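PDB 2EJB: flavin prenyltransferase UbiX, which probably prenylates reduced FMN with dimethylallyl phosphate, without a metal, to make the prenyl-FMN cofactor used by the decarboxylase UbiD. Local coordinates for residues 17-20 with 21-24; 94-97 with 98-102. All coordinates share one frame; numbering follows the deposited sequence.

Contact 1. Residues 17-20 with 21-24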
ATOM      1  N   GLY A  17     -10.046  -3.147  10.135  1.00 37.16           N
ATOM      2  CA  GLY A  17     -10.428  -2.512  11.387  1.00 41.53           C
ATOM      3  C   GLY A  17     -11.210  -3.425  12.313  1.00 41.86           C
ATOM      4  O   GLY A  17     -11.124  -3.315  13.538  1.00 39.37           O
ATOM      5  N   ILE A  18     -11.988  -4.320  11.720  1.00 39.36           N
ATOM      6  CA  ILE A  18     -12.787  -5.275  12.481  1.00 40.03           C
ATOM      7  C   ILE A  18     -11.839  -6.254  13.164  1.00 38.16           C
ATOM      8  O   ILE A  18     -11.924  -6.482  14.373  1.00 42.84           O
ATOM      9  CB  ILE A  18     -13.739  -6.053  11.540  1.00 40.99           C
ATOM     10  CG1 ILE A  18     -14.777  -5.100  10.956  1.00 41.61           C
ATOM     11  CG2 ILE A  18     -14.409  -7.202  12.281  1.00 45.21           C
ATOM     12  CD1 ILE A  18     -15.608  -4.413  12.011  1.00 52.86           C
ATOM     13  N   LYS A  19     -10.924  -6.813  12.378  1.00 39.70           N
ATOM     14  CA  LYS A  19      -9.945  -7.769  12.883  1.00 40.18           C
ATOM     15  C   LYS A  19      -9.086  -7.157  13.985  1.00 41.16           C
ATOM     16  O   LYS A  19      -8.810  -7.801  15.003  1.00 38.16           O
ATOM     17  CB  LYS A  19      -9.046  -8.249  11.739  1.00 40.57           C
ATOM     18  CG  LYS A  19      -8.077  -9.358  12.132  1.00 50.72           C
ATOM     19  CD  LYS A  19      -8.810 -10.521  12.783  1.00 57.55           C
ATOM     20  CE  LYS A  19      -9.831 -11.137  11.836  1.00 67.41           C
ATOM     21  NZ  LYS A  19     -10.617 -12.228  12.488  1.00 73.28           N
ATOM     22  N   LEU A  20      -8.659  -5.913  13.774  1.00 36.20           N
ATOM     23  CA  LEU A  20      -7.836  -5.225  14.759  1.00 37.22           C
ATOM     24  C   LEU A  20      -8.623  -5.067  16.057  1.00 36.00           C
ATOM     25  O   LEU A  20      -8.086  -5.239  17.152  1.00 37.92           O
ATOM     26  CB  LEU A  20      -7.410  -3.846  14.232  1.00 27.36           C
ATOM     27  CG  LEU A  20      -6.681  -2.936  15.223  1.00 32.73           C
ATOM     28  CD1 LEU A  20      -5.532  -3.693  15.866  1.00 32.02           C
ATOM     29  CD2 LEU A  20      -6.173  -1.686  14.499  1.00 31.52           C
ATOM     30  N   LEU A  21      -9.900  -4.732  15.920  1.00 35.68           N
ATOM     31  CA  LEU A  21     -10.774  -4.553  17.071  1.00 41.69           C
ATOM     32  C   LEU A  21     -10.867  -5.842  17.874  1.00 36.27           C
ATOM     33  O   LEU A  21     -10.700  -5.844  19.091  1.00 40.17           O
ATOM     34  CB  LEU A  21     -12.174  -4.138  16.611  1.00 41.99           C
ATOM     35  CG  LEU A  21     -13.272  -4.116  17.682  1.00 40.30           C
ATOM     36  CD1 LEU A  21     -12.996  -3.003  18.685  1.00 46.51           C
ATOM     37  CD2 LEU A  21     -14.623  -3.911  17.020  1.00 40.93           C
ATOM     38  N   GLN A  22     -11.126  -6.941  17.184  1.00 41.34           N
ATOM     39  CA  GLN A  22     -11.251  -8.226  17.851  1.00 40.31           C
ATOM     40  C   GLN A  22      -9.980  -8.575  18.606  1.00 46.14           C
ATOM     41  O   GLN A  22     -10.035  -9.014  19.756  1.00 48.84           O
ATOM     42  CB  GLN A  22     -11.571  -9.315  16.825  1.00 39.46           C
ATOM     43  CG  GLN A  22     -12.860  -9.067  16.072  1.00 45.13           C
ATOM     44  CD  GLN A  22     -13.029 -10.002  14.895  1.00 47.42           C
ATOM     45  OE1 GLN A  22     -12.100 -10.203  14.116  1.00 48.96           O
ATOM     46  NE2 GLN A  22     -14.220 -10.567  14.749  1.00 48.05           N
ATOM     47  N   VAL A  23      -8.832  -8.369  17.970  1.00 41.87           N
ATOM     48  CA  VAL A  23      -7.571  -8.697  18.617  1.00 42.88           C
ATOM     49  C   VAL A  23      -7.318  -7.864  19.871  1.00 42.40           C
ATOM     50  O   VAL A  23      -6.880  -8.394  20.891  1.00 39.39           O
ATOM     51  CB  VAL A  23      -6.388  -8.539  17.646  1.00 44.90           C
ATOM     52  CG1 VAL A  23      -5.097  -8.972  18.324  1.00 51.98           C
ATOM     53  CG2 VAL A  23      -6.634  -9.385  16.407  1.00 54.86           C
ATOM     54  N   LEU A  24      -7.596  -6.566  19.800  1.00 40.48           N
ATOM     55  CA  LEU A  24      -7.399  -5.687  20.949  1.00 36.74           C
ATOM     56  C   LEU A  24      -8.214  -6.167  22.151  1.00 38.62           C
ATOM     57  O   LEU A  24      -7.726  -6.166  23.283  1.00 38.33           O
ATOM     58  CB  LEU A  24      -7.790  -4.250  20.596  1.00 38.66           C
ATOM     59  CG  LEU A  24      -6.843  -3.542  19.622  1.00 40.60           C
ATOM     60  CD1 LEU A  24      -7.351  -2.151  19.313  1.00 42.99           C
ATOM     61  CD2 LEU A  24      -5.450  -3.483  20.233  1.00 34.03           C
TER
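Lys19 and Gln22, one helical turn apart, join their side-chain ends in a hydrogen bond: NZ of Lys19 reaches OE1 of Gln22 at 3.0 Å, tilted about 21° from the amide carbonyl plane. The lysine gets there by folding back on itself, bent at both chi2 (53°) and chi3 (61°), while the glutamine runs extended beyond CG to meet it. The last methylene of Lys19 touches the same oxygen, CE lying 3.3 Å from OE1 of Gln22. CG2 of Ile18 also touches the amide, 4.1 Å from CD of Gln22.

Apolar contact joins Leu20 to Leu24, whose CG lies 4.0 Å from CD1 of Leu20. Beneath the side chains four i to i+4 backbone bonds run in succession, from Leu21 N to Gly17 O through Leu24 N to Leu20 O.

Helix 14-26 is the crossover of the beta-alpha-beta unit between strands 3-8 and 30-35. Leu20, Leu21 and Leu24 cover the sheet, touching Leu6 or Ile4 of strand 3-8, and Leu20 also reaches Tyr86 and Val88 of strand 82-90. Lys19, Val23 and Leu24 lean on helix 162-176.

Contact 2. Residues 94-97 with 98-102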
ATOM      1  N   THR A  94     -10.351  11.209   5.180  1.00 33.67           N
ATOM      2  CA  THR A  94      -9.984  11.364   6.586  1.00 33.05           C
ATOM      3  C   THR A  94      -8.505  11.708   6.696  1.00 34.00           C
ATOM      4  O   THR A  94      -8.110  12.530   7.523  1.00 33.23           O
ATOM      5  CB  THR A  94     -10.282  10.077   7.378  1.00 32.75           C
ATOM      6  OG1 THR A  94     -11.697   9.945   7.528  1.00 38.94           O
ATOM      7  CG2 THR A  94      -9.628  10.112   8.755  1.00 24.85           C
ATOM      8  N   LEU A  95      -7.691  11.077   5.855  1.00 31.99           N
ATOM      9  CA  LEU A  95      -6.259  11.340   5.849  1.00 30.40           C
ATOM     10  C   LEU A  95      -6.033  12.823   5.602  1.00 31.34           C
ATOM     11  O   LEU A  95      -5.242  13.470   6.290  1.00 28.94           O
ATOM     12  CB  LEU A  95      -5.568  10.534   4.745  1.00 28.98           C
ATOM     13  CG  LEU A  95      -4.152  10.996   4.378  1.00 37.94           C
ATOM     14  CD1 LEU A  95      -3.223  10.868   5.593  1.00 25.60           C
ATOM     15  CD2 LEU A  95      -3.632  10.179   3.202  1.00 30.66           C
ATOM     16  N   SER A  96      -6.747  13.355   4.616  1.00 32.32           N
ATOM     17  CA  SER A  96      -6.630  14.759   4.252  1.00 32.72           C
ATOM     18  C   SER A  96      -7.132  15.655   5.377  1.00 31.68           C
ATOM     19  O   SER A  96      -6.444  16.584   5.794  1.00 34.17           O
ATOM     20  CB  SER A  96      -7.413  15.034   2.964  1.00 36.10           C
ATOM     21  OG  SER A  96      -7.296  16.392   2.575  1.00 40.85           O
ATOM     22  N   CYS A  97      -8.325  15.369   5.879  1.00 27.08           N
ATOM     23  CA  CYS A  97      -8.878  16.169   6.962  1.00 33.76           C
ATOM     24  C   CYS A  97      -7.921  16.299   8.147  1.00 29.93           C
ATOM     25  O   CYS A  97      -7.696  17.403   8.647  1.00 30.70           O
ATOM     26  CB  CYS A  97     -10.223  15.590   7.409  1.00 33.13           C
ATOM     27  SG  CYS A  97     -11.537  15.860   6.173  1.00 32.90           S
ATOM     28  N   ILE A  98      -7.340  15.183   8.575  1.00 33.38           N
ATOM     29  CA  ILE A  98      -6.414  15.193   9.702  1.00 31.72           C
ATOM     30  C   ILE A  98      -5.117  15.933   9.363  1.00 35.80           C
ATOM     31  O   ILE A  98      -4.633  16.733  10.162  1.00 38.41           O
ATOM     32  CB  ILE A  98      -6.109  13.744  10.170  1.00 29.66           C
ATOM     33  CG1 ILE A  98      -7.388  13.104  10.721  1.00 37.00           C
ATOM     34  CG2 ILE A  98      -5.039  13.742  11.247  1.00 24.85           C
ATOM     35  CD1 ILE A  98      -7.238  11.633  11.102  1.00 31.75           C
ATOM     36  N   ALA A  99      -4.575  15.681   8.174  1.00 34.42           N
ATOM     37  CA  ALA A  99      -3.347  16.333   7.727  1.00 36.39           C
ATOM     38  C   ALA A  99      -3.515  17.844   7.612  1.00 31.85           C
ATOM     39  O   ALA A  99      -2.553  18.589   7.777  1.00 31.53           O
ATOM     40  CB  ALA A  99      -2.908  15.763   6.379  1.00 32.49           C
ATOM     41  N   ASN A 100      -4.730  18.290   7.314  1.00 28.27           N
ATOM     42  CA  ASN A 100      -5.012  19.714   7.169  1.00 29.03           C
ATOM     43  C   ASN A 100      -5.687  20.329   8.391  1.00 28.31           C
ATOM     44  O   ASN A 100      -5.866  21.543   8.461  1.00 33.31           O
ATOM     45  CB  ASN A 100      -5.867  19.953   5.916  1.00 33.55           C
ATOM     46  CG  ASN A 100      -5.066  19.807   4.635  1.00 36.01           C
ATOM     47  OD1 ASN A 100      -4.129  20.570   4.398  1.00 44.56           O
ATOM     48  ND2 ASN A 100      -5.423  18.830   3.808  1.00 39.14           N
ATOM     49  N   GLY A 101      -6.064  19.493   9.348  1.00 30.06           N
ATOM     50  CA  GLY A 101      -6.689  20.009  10.549  1.00 33.82           C
ATOM     51  C   GLY A 101      -8.136  20.409  10.366  1.00 36.24           C
ATOM     52  O   GLY A 101      -8.678  21.177  11.164  1.00 36.49           O
ATOM     53  N   ILE A 102      -8.750  19.911   9.300  1.00 33.96           N
ATOM     54  CA  ILE A 102     -10.156  20.180   9.032  1.00 39.06           C
ATOM     55  C   ILE A 102     -10.919  19.079   9.765  1.00 44.67           C
ATOM     56  O   ILE A 102     -10.622  17.898   9.591  1.00 45.58           O
ATOM     57  CB  ILE A 102     -10.465  20.118   7.521  1.00 41.57           C
ATOM     58  CG1 ILE A 102      -9.729  21.253   6.807  1.00 33.36           C
ATOM     59  CG2 ILE A 102     -11.970  20.215   7.293  1.00 38.92           C
ATOM     60  CD1 ILE A 102      -9.993  21.316   5.319  1.00 53.06           C
TER
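A Schellman motif ends helix 92-100, whose first turn contributes to the predicted FMN site, and Cys97 and Ile102 close it: Ile102 N donates to Cys97 O at 2.8 Å. The inner bond of the motif, Gly101 N to Ile98 O, is weak at 3.2 Å. Gly101 is the C' residue, and its positive phi (77°) turns the chain out of the helix; beyond it, CB of Ile102 points back toward the last turns and stands 4.0 Å from Cys97 O.

In the same last turn Ser96 and Asn100 meet on the partly exposed side. Asn100 N gives its hydrogen to Ser96 O at 2.9 Å, and the side-chain amide adds two weak bonds: ND2 lies 3.2 Å from Ser96 O and 3.3 Å from Ser96 OG. Asn100 CG stands beside its own backbone N (chi1 -74°), which folds the amide back along the helix over the serine. Ser96 O thus receives both the main-chain and the side-chain N-H of Asn100.

On the buried side Thr94 and Ile98 run alongside each other in the same direction, with the methyl CG2 of Thr94 3.7 Å from CD1 of Ile98. Thr94 and Cys97 also touch His108 of helix 106-117, Ile98 touches Leu115 of that helix, and Leu95 packs against helix 132-143.

Thr94 N is hydrogen-bonded to Ser91 OG, and both residues are predicted to bind FMN. The arrangement is that of a short helix with its start at a probable flavin site and a Schellman motif with glycine at C' at its other end.

In the fold
Contacts 1 and 2 are both local, within one helix each, and lie on opposite sides of the chain's centre, their own centres about 24 Å apart and their nearest atoms about 13 Å. Both are partly buried. Residues 17-24 occupy the middle of a crossover helix, where regular backbone bonding continues at both ends and leucines face the parallel sheet. Residues 94-102 include a helix end, with exposed residues from 100 onward. Their polar side-chain links differ accordingly: an ammonium-to-amide bond in the first, weak amide bonds to a serine in the second. Strand 82-90 is a shared neighbour, touched by Leu20, Thr94 and Leu95.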